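Local coordinates for protein possible TctC subunit of the Tripartite Tricarboxylate Transport(TTT) Family (PDB 6HKE) that binds malate and probably delivers it, as a periplasmic substrate-binding protein, to a tripartite tricarboxylate transporter, at residues Thr32-Ile37 against Ile49-Met54; Ala62-Ala67 against Lys93-Pro98; Ser127-Tyr132 against Arg160-Asp165; Asn195-Leu200 against Pro217-Val222. The protein carries 2 engineered substitutions. One frame throughout, in Å; residues are numbered along the deposited sequence.

Contact 1. Residues Thr32-Ile37 against Ile49-Met54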
loop_
_atom_site.group_PDB
_atom_site.type_symbol
_atom_site.label_atom_id
_atom_site.label_comp_id
_atom_site.label_asym_id
_atom_site.label_seq_id
_atom_site.Cartn_x
_atom_site.Cartn_y
_atom_site.Cartn_z
ATOM N N THR A 32 -1.575 -1.065 -9.716
ATOM C CA THR A 32 -2.193 -2.332 -10.195
ATOM C C THR A 32 -3.646 -2.393 -9.713
ATOM O O THR A 32 -4.537 -2.672 -10.531
ATOM C CB THR A 32 -1.385 -3.545 -9.721
ATOM O OG1 THR A 32 -0.156 -3.532 -10.450
ATOM C CG2 THR A 32 -2.108 -4.864 -9.910
ATOM N N VAL A 33 -3.857 -2.082 -8.438
ATOM C CA VAL A 33 -5.182 -2.068 -7.763
ATOM C C VAL A 33 -6.075 -1.009 -8.418
ATOM O O VAL A 33 -7.236 -1.339 -8.776
ATOM C CB VAL A 33 -5.020 -1.819 -6.250
ATOM C CG1 VAL A 33 -6.357 -1.592 -5.572
ATOM C CG2 VAL A 33 -4.290 -2.974 -5.576
ATOM N N ALA A 34 -5.590 0.232 -8.497
ATOM C CA ALA A 34 -6.340 1.392 -9.040
ATOM C C ALA A 34 -6.751 1.123 -10.496
ATOM O O ALA A 34 -7.913 1.385 -10.853
ATOM C CB ALA A 34 -5.515 2.643 -8.913
ATOM N N ARG A 35 -5.856 0.585 -11.318
ATOM C CA ARG A 35 -6.163 0.386 -12.754
ATOM C C ARG A 35 -7.272 -0.661 -12.892
ATOM O O ARG A 35 -8.169 -0.498 -13.748
ATOM C CB ARG A 35 -4.907 -0.015 -13.525
ATOM C CG ARG A 35 -4.092 1.188 -13.964
ATOM C CD ARG A 35 -2.771 0.819 -14.600
ATOM N NE ARG A 35 -1.932 1.998 -14.509
ATOM C CZ ARG A 35 -2.018 3.049 -15.304
ATOM N NH1 ARG A 35 -2.876 3.067 -16.314
ATOM N NH2 ARG A 35 -1.229 4.083 -15.086
ATOM N N LEU A 36 -7.204 -1.684 -12.066
ATOM C CA LEU A 36 -8.132 -2.839 -12.087
ATOM C C LEU A 36 -9.529 -2.369 -11.671
ATOM O O LEU A 36 -10.511 -2.741 -12.354
ATOM C CB LEU A 36 -7.570 -3.906 -11.145
ATOM C CG LEU A 36 -8.486 -5.092 -10.886
ATOM C CD1 LEU A 36 -8.845 -5.774 -12.202
ATOM C CD2 LEU A 36 -7.835 -6.067 -9.908
ATOM N N ILE A 37 -9.635 -1.557 -10.612
ATOM C CA ILE A 37 -10.963 -1.140 -10.085
ATOM C C ILE A 37 -11.542 0.018 -10.921
ATOM O O ILE A 37 -12.738 -0.064 -11.323
ATOM C CB ILE A 37 -10.904 -0.855 -8.574
ATOM C CG1 ILE A 37 -10.639 -2.151 -7.808
ATOM C CG2 ILE A 37 -12.191 -0.211 -8.118
ATOM C CD1 ILE A 37 -10.162 -1.966 -6.405
ATOM N N ILE A 49 -12.346 6.770 -16.814
ATOM C CA ILE A 49 -11.476 7.163 -15.678
ATOM C C ILE A 49 -10.035 7.117 -16.165
ATOM O O ILE A 49 -9.639 6.114 -16.770
ATOM C CB ILE A 49 -11.730 6.294 -14.439
ATOM C CG1 ILE A 49 -13.143 6.532 -13.902
ATOM C CG2 ILE A 49 -10.681 6.585 -13.391
ATOM C CD1 ILE A 49 -13.609 5.529 -12.882
ATOM N N GLU A 50 -9.321 8.216 -15.966
ATOM C CA GLU A 50 -7.905 8.398 -16.363
ATOM C C GLU A 50 -7.054 8.169 -15.111
ATOM O O GLU A 50 -7.387 8.744 -14.072
ATOM C CB GLU A 50 -7.777 9.809 -16.940
ATOM C CG GLU A 50 -6.398 10.214 -17.405
ATOM C CD GLU A 50 -6.292 11.727 -17.531
ATOM O OE1 GLU A 50 -6.146 12.221 -18.674
ATOM O OE2 GLU A 50 -6.380 12.411 -16.483
ATOM N N ILE A 51 -6.021 7.337 -15.194
ATOM C CA ILE A 51 -5.066 7.112 -14.069
ATOM C C ILE A 51 -3.852 8.004 -14.320
ATOM O O ILE A 51 -3.296 7.908 -15.393
ATOM C CB ILE A 51 -4.676 5.633 -13.941
ATOM C CG1 ILE A 51 -5.870 4.770 -13.522
ATOM C CG2 ILE A 51 -3.498 5.481 -12.984
ATOM C CD1 ILE A 51 -6.133 4.735 -12.014
ATOM N N GLU A 52 -3.509 8.870 -13.369
ATOM C CA GLU A 52 -2.314 9.747 -13.426
ATOM C C GLU A 52 -1.367 9.285 -12.310
ATOM O O GLU A 52 -1.805 9.250 -11.113
ATOM C CB GLU A 52 -2.744 11.208 -13.284
ATOM C CG GLU A 52 -1.704 12.193 -13.776
ATOM C CD GLU A 52 -1.936 13.625 -13.328
ATOM O OE1 GLU A 52 -0.940 14.350 -13.141
ATOM O OE2 GLU A 52 -3.110 14.012 -13.163
ATOM N N ASN A 53 -0.164 8.849 -12.686
ATOM C CA ASN A 53 0.891 8.421 -11.737
ATOM C C ASN A 53 1.708 9.674 -11.460
ATOM O O ASN A 53 2.211 10.263 -12.417
ATOM C CB ASN A 53 1.727 7.262 -12.266
ATOM C CG ASN A 53 0.913 6.008 -12.505
ATOM O OD1 ASN A 53 0.337 5.819 -13.575
ATOM N ND2 ASN A 53 0.865 5.139 -11.511
ATOM N N MET A 54 1.704 10.127 -10.213
ATOM C CA MET A 54 2.292 11.425 -9.820
ATOM C C MET A 54 3.285 11.159 -8.694
ATOM O O MET A 54 2.848 10.946 -7.539
ATOM C CB MET A 54 1.218 12.422 -9.382
ATOM C CG MET A 54 1.764 13.834 -9.190
ATOM S SD MET A 54 0.484 14.973 -8.622
ATOM C CE MET A 54 -0.587 14.946 -10.063
#
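Ala34 and Arg35 meet Ile51 and Asn53 inside a beta-alpha-beta unit made of strand 18-22, helix 29-45 and strand 49-53. The helix and strand segments run almost antiparallel, with axes 9.4 Å apart at an angle of 170°. Ala34 is the first residue of the segment to touch the strand and points toward it. Ala34 CB lies 3.8 Å from Ile51 CD1, and it also packs on Val22 of the neighbouring strand. Arg35 follows. Its chain is extended from CG to NE and crosses Ile51 at a slant, with Arg35 CG 4.0 Å from Ile51 CG1. Its guanidinium lies over Ile51 CG2, which is offset toward the rim and 3.4 Å from Arg35 NH2, and reaches Asn53. Asp31 holds Arg35 NE in a salt bridge and also accepts a bond from Asn53 ND2. With an alanine in place of Arg35, the CG2 side of Ile51 would probably be uncovered and Asp31 left without its charged mate. Asn53 ND2 also bonds to the backbone oxygen of Phe24, a malate-pocket residue. Asn53 OD1 meets the guanidinium edge in plane, through a weak hydrogen bond from Arg35 NH2 of 2.8 Å, bent to 122° at the hydrogen.

Contact 2. Residues Ala62-Ala67 against Lys93-Pro98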
loop_
_atom_site.group_PDB
_atom_site.type_symbol
_atom_site.label_atom_id
_atom_site.label_comp_id
_atom_site.label_asym_id
_atom_site.label_seq_id
_atom_site.Cartn_x
_atom_site.Cartn_y
_atom_site.Cartn_z
ATOM N N ALA A 62 1.375 13.559 -4.556
ATOM C CA ALA A 62 0.077 13.326 -5.223
ATOM C C ALA A 62 -1.046 13.799 -4.301
ATOM O O ALA A 62 -1.902 14.567 -4.771
ATOM C CB ALA A 62 -0.118 11.884 -5.579
ATOM N N ALA A 63 -1.033 13.326 -3.050
ATOM C CA ALA A 63 -2.067 13.599 -2.032
ATOM C C ALA A 63 -2.064 15.098 -1.716
ATOM O O ALA A 63 -3.148 15.669 -1.496
ATOM C CB ALA A 63 -1.839 12.754 -0.802
ATOM N N THR A 64 -0.895 15.727 -1.697
ATOM C CA THR A 64 -0.781 17.189 -1.464
ATOM C C THR A 64 -1.475 17.938 -2.612
ATOM O O THR A 64 -2.275 18.845 -2.312
ATOM C CB THR A 64 0.678 17.611 -1.280
ATOM O OG1 THR A 64 1.189 16.816 -0.211
ATOM C CG2 THR A 64 0.820 19.084 -0.974
ATOM N N ARG A 65 -1.202 17.590 -3.871
ATOM C CA ARG A 65 -1.827 18.273 -5.040
ATOM C C ARG A 65 -3.336 18.008 -5.017
ATOM O O ARG A 65 -4.093 18.949 -5.266
ATOM C CB ARG A 65 -1.186 17.868 -6.375
ATOM C CG ARG A 65 0.107 18.623 -6.668
ATOM C CD ARG A 65 0.484 18.679 -8.148
ATOM N NE ARG A 65 1.865 19.128 -8.324
ATOM C CZ ARG A 65 2.714 18.694 -9.258
ATOM N NH1 ARG A 65 3.951 19.172 -9.296
ATOM N NH2 ARG A 65 2.349 17.770 -10.132
ATOM N N VAL A 66 -3.777 16.798 -4.675
ATOM C CA VAL A 66 -5.238 16.487 -4.697
ATOM C C VAL A 66 -5.934 17.117 -3.477
ATOM O O VAL A 66 -7.096 17.493 -3.600
ATOM C CB VAL A 66 -5.503 14.982 -4.857
ATOM C CG1 VAL A 66 -6.979 14.652 -4.675
ATOM C CG2 VAL A 66 -5.033 14.515 -6.226
ATOM N N ALA A 67 -5.244 17.318 -2.361
ATOM C CA ALA A 67 -5.776 18.108 -1.227
ATOM C C ALA A 67 -6.222 19.485 -1.741
ATOM O O ALA A 67 -7.208 20.014 -1.213
ATOM C CB ALA A 67 -4.733 18.222 -0.146
ATOM N N LYS A 93 6.918 17.243 8.651
ATOM C CA LYS A 93 6.267 18.375 7.939
ATOM C C LYS A 93 5.347 17.825 6.844
ATOM O O LYS A 93 5.408 18.336 5.700
ATOM C CB LYS A 93 7.320 19.305 7.320
ATOM C CG LYS A 93 8.424 19.773 8.257
ATOM C CD LYS A 93 7.938 20.592 9.430
ATOM C CE LYS A 93 8.828 21.787 9.703
ATOM N NZ LYS A 93 10.142 21.427 10.286
ATOM N N LEU A 94 4.529 16.819 7.161
ATOM C CA LEU A 94 3.540 16.294 6.192
ATOM C C LEU A 94 2.586 17.438 5.832
ATOM O O LEU A 94 2.129 18.110 6.756
ATOM C CB LEU A 94 2.799 15.093 6.788
ATOM C CG LEU A 94 1.857 14.379 5.813
ATOM C CD1 LEU A 94 2.629 13.756 4.656
ATOM C CD2 LEU A 94 1.027 13.332 6.533
ATOM N N ALA A 95 2.316 17.642 4.535
ATOM C CA ALA A 95 1.651 18.848 3.981
ATOM C C ALA A 95 0.129 18.778 4.162
ATOM O O ALA A 95 -0.515 19.786 3.941
ATOM C CB ALA A 95 2.023 19.034 2.527
ATOM N N TYR A 96 -0.425 17.645 4.582
ATOM C CA TYR A 96 -1.889 17.442 4.708
ATOM C C TYR A 96 -2.148 16.597 5.946
ATOM O O TYR A 96 -1.208 15.984 6.467
ATOM C CB TYR A 96 -2.454 16.767 3.455
ATOM C CG TYR A 96 -1.783 15.463 3.111
ATOM C CD1 TYR A 96 -2.121 14.285 3.758
ATOM C CD2 TYR A 96 -0.788 15.407 2.154
ATOM C CE1 TYR A 96 -1.502 13.083 3.457
ATOM C CE2 TYR A 96 -0.145 14.219 1.855
ATOM C CZ TYR A 96 -0.510 13.048 2.495
ATOM O OH TYR A 96 0.128 11.879 2.192
ATOM N N ARG A 97 -3.391 16.617 6.401
ATOM C CA ARG A 97 -3.943 15.712 7.435
ATOM C C ARG A 97 -4.736 14.651 6.671
ATOM O O ARG A 97 -5.649 14.973 5.916
ATOM C CB ARG A 97 -4.772 16.551 8.414
ATOM C CG ARG A 97 -4.065 17.829 8.872
ATOM C CD ARG A 97 -4.976 18.884 9.469
ATOM N NE ARG A 97 -5.903 19.387 8.468
ATOM C CZ ARG A 97 -6.995 20.105 8.725
ATOM N NH1 ARG A 97 -7.317 20.419 9.974
ATOM N NH2 ARG A 97 -7.770 20.506 7.727
ATOM N N PRO A 98 -4.388 13.355 6.743
ATOM C CA PRO A 98 -5.123 12.362 5.965
ATOM C C PRO A 98 -6.590 12.225 6.392
ATOM O O PRO A 98 -7.365 11.823 5.554
ATOM C CB PRO A 98 -4.371 11.055 6.204
ATOM C CG PRO A 98 -3.013 11.490 6.697
ATOM C CD PRO A 98 -3.241 12.785 7.458
#
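Helix 61-67 packs through Ala63 and Thr64 against Ala95 and Tyr96 of the loop that leads from helix 82-90 to strand 102-118. The side chain of Tyr96 is about 8 Å from that of His80, a malate-binding residue. The CA atoms come nearest at Thr64 and Ala95, 6.2 Å apart. Tyr96 does most of the touching. Its CG stands between the backbone N and the carbonyl carbon (chi1 56°), which turns the ring toward the helix. Ala63 CB approaches the ring obliquely and lies 3.5 Å from Tyr96 CE2. Thr64 comes to the ring edge. Its OG1 is near the ring plane, 3.4 Å from Tyr96 CD2, and the two side chains cross at about a right angle. Ala95 CB touches both branches of Thr64, OG1 at 3.6 Å and CG2 at 3.7 Å. Within the loop, Leu94 CG covers the centre of one ring face at 4.2 Å above its plane. Phe102 adds an edge-to-face stack. The phenol OH is bonded to the backbone oxygen of Thr83. A serine in place of Tyr96 would probably open a gap beside Ala63 and leave the Thr83 oxygen without this partner. Thr64 OG1 bonds to the backbone oxygen of Thr60, one turn earlier. With that bond made, the hydroxyl can lie against the slightly positive ring edge, so the contact probably gains a little electrostatic attraction on top of its apolar packing.

Contact 3. Residues Ser127-Tyr132 against Arg160-Asp165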
loop_
_atom_site.group_PDB
_atom_site.type_symbol
_atom_site.label_atom_id
_atom_site.label_comp_id
_atom_site.label_asym_id
_atom_site.label_seq_id
_atom_site.Cartn_x
_atom_site.Cartn_y
_atom_site.Cartn_z
ATOM N N SER A 127 15.325 -15.848 12.287
ATOM C CA SER A 127 16.456 -16.030 13.234
ATOM C C SER A 127 17.765 -15.561 12.587
ATOM O O SER A 127 18.332 -14.567 13.047
ATOM C CB SER A 127 16.565 -17.471 13.676
ATOM O OG SER A 127 15.530 -17.788 14.588
ATOM N N GLU A 128 18.227 -16.276 11.566
ATOM C CA GLU A 128 19.475 -15.968 10.815
ATOM C C GLU A 128 19.391 -14.552 10.234
ATOM O O GLU A 128 20.429 -13.872 10.170
ATOM C CB GLU A 128 19.689 -16.957 9.666
ATOM C CG GLU A 128 20.004 -18.378 10.110
ATOM C CD GLU A 128 20.167 -19.356 8.953
ATOM O OE1 GLU A 128 20.000 -18.929 7.786
ATOM O OE2 GLU A 128 20.452 -20.553 9.219
ATOM N N PHE A 129 18.203 -14.140 9.793
ATOM C CA PHE A 129 17.990 -12.842 9.111
ATOM C C PHE A 129 18.370 -11.689 10.051
ATOM O O PHE A 129 19.077 -10.779 9.597
ATOM C CB PHE A 129 16.557 -12.729 8.602
ATOM C CG PHE A 129 16.261 -11.396 7.977
ATOM C CD1 PHE A 129 16.022 -10.286 8.769
ATOM C CD2 PHE A 129 16.265 -11.243 6.600
ATOM C CE1 PHE A 129 15.769 -9.055 8.192
ATOM C CE2 PHE A 129 16.001 -10.009 6.027
ATOM C CZ PHE A 129 15.760 -8.919 6.823
ATOM N N ALA A 130 17.901 -11.729 11.299
ATOM C CA ALA A 130 18.185 -10.721 12.348
ATOM C C ALA A 130 19.697 -10.660 12.625
ATOM O O ALA A 130 20.237 -9.541 12.714
ATOM C CB ALA A 130 17.402 -11.041 13.597
ATOM N N SER A 131 20.359 -11.816 12.741
ATOM C CA SER A 131 21.806 -11.943 13.071
ATOM C C SER A 131 22.650 -11.327 11.958
ATOM O O SER A 131 23.642 -10.662 12.260
ATOM C CB SER A 131 22.183 -13.384 13.295
ATOM O OG SER A 131 21.333 -13.965 14.277
ATOM N N TYR A 132 22.248 -11.544 10.712
ATOM C CA TYR A 132 23.020 -11.172 9.501
ATOM C C TYR A 132 22.873 -9.680 9.205
ATOM O O TYR A 132 23.833 -9.073 8.668
ATOM C CB TYR A 132 22.530 -11.986 8.310
ATOM C CG TYR A 132 23.274 -11.754 7.024
ATOM C CD1 TYR A 132 22.874 -10.775 6.129
ATOM C CD2 TYR A 132 24.346 -12.554 6.676
ATOM C CE1 TYR A 132 23.524 -10.590 4.918
ATOM C CE2 TYR A 132 24.996 -12.392 5.463
ATOM C CZ TYR A 132 24.592 -11.404 4.591
ATOM O OH TYR A 132 25.251 -11.248 3.415
ATOM N N ARG A 160 13.036 -1.642 13.631
ATOM C CA ARG A 160 12.911 -1.230 15.062
ATOM C C ARG A 160 12.639 -2.437 15.964
ATOM O O ARG A 160 13.110 -2.423 17.112
ATOM C CB ARG A 160 11.789 -0.217 15.273
ATOM C CG ARG A 160 12.277 1.208 15.090
ATOM C CD ARG A 160 11.161 2.220 15.174
ATOM N NE ARG A 160 11.629 3.471 14.593
ATOM C CZ ARG A 160 11.567 4.661 15.171
ATOM N NH1 ARG A 160 11.031 4.807 16.374
ATOM N NH2 ARG A 160 12.024 5.713 14.517
ATOM N N LEU A 161 11.869 -3.411 15.482
ATOM C CA LEU A 161 11.604 -4.665 16.213
ATOM C C LEU A 161 12.918 -5.436 16.357
ATOM O O LEU A 161 13.182 -5.921 17.471
ATOM C CB LEU A 161 10.527 -5.462 15.467
ATOM C CG LEU A 161 9.104 -4.953 15.677
ATOM C CD1 LEU A 161 8.117 -5.697 14.796
ATOM C CD2 LEU A 161 8.706 -5.059 17.142
ATOM N N LEU A 162 13.721 -5.505 15.289
ATOM C CA LEU A 162 14.991 -6.278 15.251
ATOM C C LEU A 162 16.163 -5.414 15.730
ATOM O O LEU A 162 17.268 -5.948 15.837
ATOM C CB LEU A 162 15.254 -6.760 13.821
ATOM C CG LEU A 162 14.280 -7.780 13.241
ATOM C CD1 LEU A 162 14.704 -8.132 11.831
ATOM C CD2 LEU A 162 14.205 -9.035 14.086
ATOM N N LYS A 163 15.942 -4.125 15.975
ATOM C CA LYS A 163 16.963 -3.205 16.548
ATOM C C LYS A 163 18.157 -3.124 15.595
ATOM O O LYS A 163 19.294 -3.130 16.065
ATOM C CB LYS A 163 17.357 -3.666 17.957
ATOM C CG LYS A 163 16.166 -3.941 18.870
ATOM C CD LYS A 163 16.498 -4.157 20.337
ATOM C CE LYS A 163 15.341 -4.788 21.083
ATOM N NZ LYS A 163 14.049 -4.190 20.663
ATOM N N VAL A 164 17.881 -3.019 14.300
ATOM C CA VAL A 164 18.887 -2.785 13.230
ATOM C C VAL A 164 18.482 -1.512 12.483
ATOM O O VAL A 164 17.279 -1.278 12.332
ATOM C CB VAL A 164 18.975 -3.996 12.285
ATOM C CG1 VAL A 164 19.336 -5.267 13.045
ATOM C CG2 VAL A 164 17.690 -4.203 11.494
ATOM N N ASP A 165 19.455 -0.719 12.047
ATOM C CA ASP A 165 19.213 0.498 11.233
ATOM C C ASP A 165 20.113 0.459 10.002
ATOM O O ASP A 165 21.053 1.239 9.898
ATOM C CB ASP A 165 19.404 1.780 12.050
ATOM C CG ASP A 165 18.791 3.001 11.379
ATOM O OD1 ASP A 165 17.777 2.838 10.649
ATOM O OD2 ASP A 165 19.327 4.111 11.585
#
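Leu162 has its CG anti to the carbonyl carbon (chi1 -66°), and its chi2 of -180° spreads the two methyls toward Phe129 and Ala130. Phe129 has its CG anti to the backbone N (chi1 176°), and this carries its ring toward Leu162. The contact joins helix 126-136 to the C-terminal end of helix 150-162. The second helix belongs to a beta-alpha-beta crossover between the parallel strands 141-144 and 167-170. The fold is the two-lobed one of periplasmic binding proteins, and this corner lies away from the annotated malate sites. Of the CA atoms, those of Ala130 and Leu162 are nearest, 6.2 Å apart. The methyls of Leu162 divide the work. Leu162 CD1 lies near the plane of the Phe129 ring at its edge, 3.9 Å from Phe129 CE1. The two side chains cross at about a right angle. Leu162 CD2 is 3.8 Å from Ala130 CB. No hydrogen bond links the two segments. Phe129 also reaches Tyr188 in an edge-to-face stack, and its ring meets that of Tyr208, so Leu162 touches one edge of a larger aromatic group. Lys163 is the first residue to leave the helix, and it does so with a positive phi. The chain then brings Val164 round toward helix 126-136. Val164 packs there on Val133 and Glu134. Across the contact, Val164 CG1 comes to 4.4 Å from the backbone oxygen of Ala130, a looser touch than the methyl contacts of Leu162.

Contact 4. Residues Asn195-Leu200 against Pro217-Val222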
loop_
_atom_site.group_PDB
_atom_site.type_symbol
_atom_site.label_atom_id
_atom_site.label_comp_id
_atom_site.label_asym_id
_atom_site.label_seq_id
_atom_site.Cartn_x
_atom_site.Cartn_y
_atom_site.Cartn_z
ATOM N N ASN A 195 2.087 -7.002 -5.210
ATOM C CA ASN A 195 3.356 -6.775 -5.941
ATOM C C ASN A 195 4.244 -8.019 -5.862
ATOM O O ASN A 195 4.872 -8.348 -6.884
ATOM C CB ASN A 195 4.142 -5.594 -5.392
ATOM C CG ASN A 195 5.098 -5.048 -6.427
ATOM O OD1 ASN A 195 4.755 -4.970 -7.607
ATOM N ND2 ASN A 195 6.283 -4.663 -5.989
ATOM N N ALA A 196 4.317 -8.666 -4.699
ATOM C CA ALA A 196 5.321 -9.711 -4.401
ATOM C C ALA A 196 4.971 -11.024 -5.125
ATOM O O ALA A 196 5.903 -11.772 -5.484
ATOM C CB ALA A 196 5.411 -9.913 -2.913
ATOM N N VAL A 197 3.682 -11.310 -5.328
ATOM C CA VAL A 197 3.234 -12.688 -5.675
ATOM C C VAL A 197 3.846 -13.088 -7.011
ATOM O O VAL A 197 4.465 -14.137 -7.074
ATOM C CB VAL A 197 1.702 -12.869 -5.632
ATOM C CG1 VAL A 197 1.227 -13.920 -6.630
ATOM C CG2 VAL A 197 1.248 -13.246 -4.232
ATOM N N PRO A 198 3.704 -12.295 -8.099
ATOM C CA PRO A 198 4.209 -12.704 -9.409
ATOM C C PRO A 198 5.721 -12.994 -9.411
ATOM O O PRO A 198 6.127 -13.914 -10.089
ATOM C CB PRO A 198 3.861 -11.522 -10.334
ATOM C CG PRO A 198 2.752 -10.774 -9.602
ATOM C CD PRO A 198 3.061 -10.971 -8.135
ATOM N N ALA A 199 6.518 -12.240 -8.653
ATOM C CA ALA A 199 7.977 -12.451 -8.529
ATOM C C ALA A 199 8.266 -13.780 -7.808
ATOM O O ALA A 199 9.179 -14.514 -8.271
ATOM C CB ALA A 199 8.611 -11.285 -7.813
ATOM N N LEU A 200 7.530 -14.077 -6.724
ATOM C CA LEU A 200 7.648 -15.341 -5.940
ATOM C C LEU A 200 7.279 -16.525 -6.840
ATOM O O LEU A 200 8.017 -17.520 -6.850
ATOM C CB LEU A 200 6.727 -15.297 -4.711
ATOM C CG LEU A 200 7.103 -14.275 -3.636
ATOM C CD1 LEU A 200 6.012 -14.161 -2.579
ATOM C CD2 LEU A 200 8.434 -14.633 -2.983
ATOM N N PRO A 217 -3.416 -17.989 1.963
ATOM C CA PRO A 217 -3.488 -19.132 1.060
ATOM C C PRO A 217 -2.864 -18.934 -0.337
ATOM O O PRO A 217 -2.595 -19.926 -0.932
ATOM C CB PRO A 217 -4.991 -19.465 0.981
ATOM C CG PRO A 217 -5.729 -18.296 1.590
ATOM C CD PRO A 217 -4.732 -17.508 2.414
ATOM N N VAL A 218 -2.580 -17.715 -0.815
ATOM C CA VAL A 218 -1.844 -17.533 -2.105
ATOM C C VAL A 218 -0.336 -17.688 -1.874
ATOM O O VAL A 218 0.392 -17.809 -2.882
ATOM C CB VAL A 218 -2.125 -16.192 -2.817
ATOM C CG1 VAL A 218 -3.613 -15.915 -2.955
ATOM C CG2 VAL A 218 -1.416 -15.040 -2.141
ATOM N N VAL A 219 0.139 -17.618 -0.622
ATOM C CA VAL A 219 1.570 -17.897 -0.299
ATOM C C VAL A 219 1.615 -18.754 0.959
ATOM O O VAL A 219 2.163 -18.354 1.984
ATOM C CB VAL A 219 2.401 -16.605 -0.184
ATOM C CG1 VAL A 219 2.510 -15.911 -1.531
ATOM C CG2 VAL A 219 1.873 -15.642 0.866
ATOM N N PRO A 220 1.066 -19.986 0.908
ATOM C CA PRO A 220 0.820 -20.752 2.125
ATOM C C PRO A 220 2.095 -21.303 2.785
ATOM O O PRO A 220 2.015 -21.629 3.957
ATOM C CB PRO A 220 -0.141 -21.864 1.656
ATOM C CG PRO A 220 0.180 -22.047 0.187
ATOM C CD PRO A 220 0.648 -20.696 -0.312
ATOM N N ASP A 221 3.224 -21.336 2.067
ATOM C CA ASP A 221 4.531 -21.854 2.573
ATOM C C ASP A 221 5.330 -20.733 3.284
ATOM O O ASP A 221 6.403 -21.021 3.832
ATOM C CB ASP A 221 5.278 -22.598 1.453
ATOM C CG ASP A 221 4.945 -24.097 1.358
ATOM O OD1 ASP A 221 4.097 -24.582 2.154
ATOM O OD2 ASP A 221 5.568 -24.796 0.520
ATOM N N VAL A 222 4.785 -19.514 3.374
ATOM C CA VAL A 222 5.419 -18.355 4.074
ATOM C C VAL A 222 4.878 -18.256 5.505
ATOM O O VAL A 222 3.684 -18.056 5.700
ATOM C CB VAL A 222 5.164 -17.052 3.296
ATOM C CG1 VAL A 222 5.733 -15.842 4.023
ATOM C CG2 VAL A 222 5.681 -17.135 1.865
#
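Apolar methyl contacts between Val197 and Leu200 on one side and Val218 and Val219 on the other make up the whole of this interface. Val197 touches two residues with one methyl. Its CG2 is 3.8 Å from Val218 CG2 and 4.0 Å from Val219 CG1. It crosses Val218 at about a right angle and Val219 at a slant. Leu200, one helical turn further on, adds the third contact, with its CD1 4.1 Å from Val219 CG1. The CG1 of Val219 therefore meets both helix residues. It is put there by a chi1 of -67°, with CG1 anti to the carbonyl carbon.

These side chains join helix 193-201 to the loop between strands 205-210 and 236-244. The helix directly follows strand 188-192, which carries the malate-binding Gln192. The side chain of Val197 is about 9 Å from that of Gln192 and about 14 Å from the bound (2S)-malate. Ile193, at the start of the helix, also packs on Val218 and Val219.

Backbone bonds shape each partner separately. Pro198 has no N-H to give to the preceding turn, and the helix is kinked there. The helix continues past the kink, with Leu200 N bonded to Ala196 O at 3.1 Å. In the loop, Val219 to Val222 form a type I beta turn closed by Val222 N on Val219 O, 3.2 Å apart.

The four contacts follow one another along the chain, each closing before the next opens. Contacts 1 and 2 are neighbours, with centres 19 Å apart. Strand 49-53 leads on to helix 61-67, and Met54 O touches Ala62 CB. Contacts 1 and 3 lie on opposite sides of the chain's centre, 36 Å apart between centres. Contacts 2 and 4 are also on opposite sides, about 32 Å between centres. Contacts 3 and 4 do not touch, their centres about 23 Å apart. The mixed sheet includes strands 18-22, 102-118 and 188-192. Contacts 1, 2 and 4 stand near malate-binding residues, while contact 3 lies away from the annotated malate sites.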